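Side-chain contacts in peptidoglycan-binding domain 1 (Burkholderia, PDB 5NM7), which is a modular phage endolysin that probably binds peptidoglycan through one domain and cleaves its glycan strands with a lysozyme-like N-acetylmuramidase domain: residues A156-A159 with R160-S163; K253-R256 with A257-Y261. All blocks are in the same frame, centred on the assembly; numbering follows the deposited sequence.

Contact 1. Residues A156-A159 with R160-S163; sequences AEYA and RLAS
Glu157 and Arg160 form an i to i+3 salt bridge on helix 156-167, with Glu157 OE1 3.2 Å from Arg160 NH1. The two side chains run side by side in the same direction, the carboxylate plane turned 64° from that of the guanidinium. OE1 offers its syn lone pair and meets the guanidinium near its edge, and the N-H...O bond is moderately bent. A bend in the Arg160 chain at chi3 (75°) swings the guanidinium beside the acid, and Arg160 CD lies 3.7 Å from Glu157 OE2. Both charged ends have further partners: the backbone N of Ala152 and Gly153 bind Glu157 OE2, that of Tyr117 binds OE1, and Arg160 NH2 reaches Ala142 O.

Ala159 O, on the same turn as the ion pair, accepts two bonds from Ser163 of the next turn. Ser163 N donates to it at 3.1 Å and Ser163 OG at 3.0 Å, and they approach from opposite faces of the carbonyl plane. Ser163 OG sits beside its own backbone N (chi1 -52°), which brings the hydroxyl back over the preceding turn. The regular helical bonds run alongside, among them Leu161 N to Glu157 O at 2.9 Å.

Apolar packing lies on another side of the helix. Leu161 CD2 approaches the Tyr158 ring obliquely, 4.1 Å from Tyr158 CE1, and Ile115 and Trp178 of the small antiparallel sheet touch both residues. Beyond this patch Tyr158 OH bonds to Pro113 O, and Arg112 makes a cation-pi contact with the ring.

With backbone N-H groups and a guanidinium gathered round it, the buried Glu157 carboxylate is probably stabilised in its charged form, and the ion pair is one part of a wider polar network joining the helix to strand 115-117 and nearby loops.

Contact 2. Residues K253-R256 with A257-Y261; sequences KLER and AFDRY
Arg256 meets Arg260 across one turn of helix 250-265, a regular alpha-helix in the N-acetylmuramidase region, where Arg256 O receives the backbone N of Arg260 at 3.1 Å. The Arg256 backbone carries the contact through this carbonyl, while its side chain leads off the helix. There its guanidinium turns an edge to the neighbouring Glu255 OE2, a long ion pair with Arg256 NE 4.0 Å away.

Ala257 occupies the inward side. Its N-H closes a bond to Lys253 O, and its methyl CB lies 3.2 Å from the same oxygen, close against the preceding turn. Ala96 of helix 91-101 touches this methyl, while Leu254 packs on Val100 of that helix and on Trp233 and Phe236 of helix 233-241.

Glu255 gives its carbonyl O to Asp259 N at 3.0 Å, and the same oxygen lies near the plane of the Phe258 ring, at its edge. The acids of Glu255 and Asp259 come within 4.6 Å (Glu255 OE2 to Asp259 OD2), a like-charge approach that Arg256 may partly offset.

Arg260 folds back along the helix through a bend at chi3 (-52°), while its NH2 forms a salt bridge with Glu99. One guanidinium face is turned to the backbone, with Arg260 NH1 3.8 Å from Arg256 O.

How the contacts relate
Contacts 1 and 2 each lie within a single helix of the N-acetylmuramidase region, on opposite sides of the chain's centre, with centres about 36 Å apart and no touch between them. Both are partly buried, but they place their charges differently. In contact 1 the acid of the ion pair is buried and the pair faces loops and the small sheet. Contact 2 turns alanine and leucine toward two neighbouring helices; Glu255, Arg256 and Asp259 lie on the more exposed side, while Arg260 bridges to Glu99 of helix 91-101. Between the paired segments a side-chain hydroxyl joins the backbone bonding in contact 1, whereas in contact 2 all the hydrogen bonds are backbone ones.

Contact 1. Residues A156-A159 with R160-S163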
# COMPACT_ATOMS: atom_id res chain seq x y z
N ALA A 156 3.39 -6.90 16.69
CA ALA A 156 3.35 -8.26 17.24
C ALA A 156 3.59 -9.32 16.14
O ALA A 156 4.02 -10.41 16.44
CB ALA A 156 2.06 -8.53 17.98
N GLU A 157 3.36 -8.97 14.87
CA GLU A 157 3.75 -9.87 13.80
C GLU A 157 5.22 -10.18 13.78
O GLU A 157 5.59 -11.27 13.40
CB GLU A 157 3.42 -9.34 12.42
CG GLU A 157 1.97 -9.45 12.08
CD GLU A 157 1.43 -10.86 12.17
OE1 GLU A 157 1.83 -11.74 11.37
OE2 GLU A 157 0.57 -11.09 13.03
N TYR A 158 6.07 -9.21 14.18
CA TYR A 158 7.51 -9.45 14.20
C TYR A 158 7.91 -10.50 15.23
O TYR A 158 8.91 -11.19 15.02
CB TYR A 158 8.30 -8.18 14.39
CG TYR A 158 8.49 -7.49 13.07
CD1 TYR A 158 9.49 -7.87 12.21
CD2 TYR A 158 7.59 -6.51 12.65
CE1 TYR A 158 9.64 -7.27 10.97
CE2 TYR A 158 7.75 -5.87 11.43
CZ TYR A 158 8.74 -6.27 10.57
OH TYR A 158 8.94 -5.66 9.35
N ALA A 159 7.17 -10.61 16.31
CA ALA A 159 7.39 -11.69 17.29
C ALA A 159 7.13 -13.06 16.65
O ALA A 159 7.91 -14.00 16.81
CB ALA A 159 6.55 -11.49 18.55
N ARG A 160 6.02 -13.16 15.90
CA ARG A 160 5.71 -14.39 15.18
C ARG A 160 6.80 -14.69 14.13
O ARG A 160 7.25 -15.85 14.01
CB ARG A 160 4.35 -14.28 14.52
CG ARG A 160 3.20 -14.17 15.50
CD ARG A 160 1.87 -14.08 14.76
NE ARG A 160 1.53 -15.38 14.25
CZ ARG A 160 0.98 -15.67 13.09
NH1 ARG A 160 0.74 -14.70 12.14
NH2 ARG A 160 0.72 -16.96 12.87
N LEU A 161 7.18 -13.68 13.35
CA LEU A 161 8.22 -13.83 12.34
C LEU A 161 9.56 -14.30 12.99
O LEU A 161 10.19 -15.24 12.52
CB LEU A 161 8.46 -12.55 11.58
CG LEU A 161 9.56 -12.57 10.51
CD1 LEU A 161 9.31 -13.65 9.49
CD2 LEU A 161 9.71 -11.22 9.84
N ALA A 162 9.93 -13.65 14.11
CA ALA A 162 11.17 -13.94 14.82
C ALA A 162 11.19 -15.41 15.25
O ALA A 162 12.24 -16.06 15.15
CB ALA A 162 11.34 -13.01 16.01
N SER A 163 10.05 -15.91 15.74
CA SER A 163 9.91 -17.32 16.15
C SER A 163 9.98 -18.25 14.96
O SER A 163 10.74 -19.23 14.96
CB SER A 163 8.65 -17.56 16.94
OG SER A 163 8.54 -16.67 18.02

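Contact 2. Residues K253-R256 with A257-Y261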
# COMPACT_ATOMS: atom_id res chain seq x y z
N LYS A 253 -14.36 0.31 -5.82
CA LYS A 253 -13.47 1.36 -5.36
C LYS A 253 -12.39 1.71 -6.37
O LYS A 253 -12.07 2.88 -6.53
CB LYS A 253 -12.82 0.97 -4.01
CG LYS A 253 -13.83 1.04 -2.87
CD LYS A 253 -13.20 0.52 -1.58
CE LYS A 253 -14.13 0.79 -0.41
NZ LYS A 253 -13.66 0.02 0.77
N LEU A 254 -11.83 0.70 -7.04
CA LEU A 254 -10.86 0.93 -8.09
C LEU A 254 -11.49 1.73 -9.23
O LEU A 254 -10.93 2.72 -9.66
CB LEU A 254 -10.30 -0.38 -8.65
CG LEU A 254 -9.30 -1.07 -7.72
CD1 LEU A 254 -9.12 -2.53 -8.11
CD2 LEU A 254 -8.00 -0.33 -7.74
N GLU A 255 -12.65 1.27 -9.65
CA GLU A 255 -13.39 1.91 -10.79
C GLU A 255 -13.66 3.37 -10.52
O GLU A 255 -13.29 4.25 -11.30
CB GLU A 255 -14.67 1.14 -11.07
CG GLU A 255 -15.69 1.69 -12.10
CD GLU A 255 -17.11 1.19 -11.78
OE1 GLU A 255 -17.36 0.05 -11.26
OE2 GLU A 255 -18.01 1.97 -12.07
N ARG A 256 -14.22 3.64 -9.35
CA ARG A 256 -14.55 5.01 -8.99
C ARG A 256 -13.35 5.90 -8.67
O ARG A 256 -13.33 7.07 -9.03
CB ARG A 256 -15.67 5.00 -7.92
CG ARG A 256 -16.82 4.12 -8.43
CD ARG A 256 -18.21 4.57 -8.07
NE ARG A 256 -19.19 3.63 -8.64
CZ ARG A 256 -20.40 3.37 -8.16
NH1 ARG A 256 -20.85 3.97 -7.05
NH2 ARG A 256 -21.18 2.49 -8.78
N ALA A 257 -12.28 5.33 -8.11
CA ALA A 257 -11.03 6.06 -7.97
C ALA A 257 -10.41 6.47 -9.31
O ALA A 257 -9.94 7.59 -9.47
CB ALA A 257 -10.00 5.25 -7.16
N PHE A 258 -10.39 5.51 -10.23
CA PHE A 258 -9.88 5.73 -11.57
C PHE A 258 -10.64 6.87 -12.26
O PHE A 258 -10.02 7.76 -12.83
CB PHE A 258 -10.01 4.47 -12.42
CG PHE A 258 -9.69 4.70 -13.88
CD1 PHE A 258 -8.37 4.90 -14.30
CD2 PHE A 258 -10.71 4.77 -14.81
CE1 PHE A 258 -8.07 5.15 -15.63
CE2 PHE A 258 -10.42 5.05 -16.14
CZ PHE A 258 -9.10 5.24 -16.56
N ASP A 259 -11.97 6.84 -12.14
CA ASP A 259 -12.79 7.94 -12.71
C ASP A 259 -12.35 9.27 -12.10
O ASP A 259 -12.14 10.23 -12.81
CB ASP A 259 -14.29 7.72 -12.49
CG ASP A 259 -14.87 6.54 -13.30
OD1 ASP A 259 -14.25 6.10 -14.29
OD2 ASP A 259 -15.96 6.04 -12.91
N ARG A 260 -12.20 9.31 -10.78
CA ARG A 260 -11.74 10.55 -10.11
C ARG A 260 -10.41 11.07 -10.64
O ARG A 260 -10.26 12.26 -10.92
CB ARG A 260 -11.60 10.37 -8.59
CG ARG A 260 -12.79 10.77 -7.77
CD ARG A 260 -12.44 10.84 -6.29
NE ARG A 260 -11.80 9.65 -5.72
CZ ARG A 260 -12.42 8.52 -5.34
NH1 ARG A 260 -13.74 8.34 -5.49
NH2 ARG A 260 -11.69 7.53 -4.83
N TYR A 261 -9.43 10.18 -10.74
CA TYR A 261 -8.12 10.55 -11.21
C TYR A 261 -8.07 10.91 -12.68
O TYR A 261 -7.26 11.75 -13.08
CB TYR A 261 -7.06 9.47 -10.89
CG TYR A 261 -6.75 9.36 -9.41
CD1 TYR A 261 -6.17 10.44 -8.72
CD2 TYR A 261 -7.01 8.20 -8.71
CE1 TYR A 261 -5.87 10.36 -7.37
CE2 TYR A 261 -6.71 8.10 -7.37
CZ TYR A 261 -6.14 9.19 -6.71
OH TYR A 261 -5.87 9.06 -5.37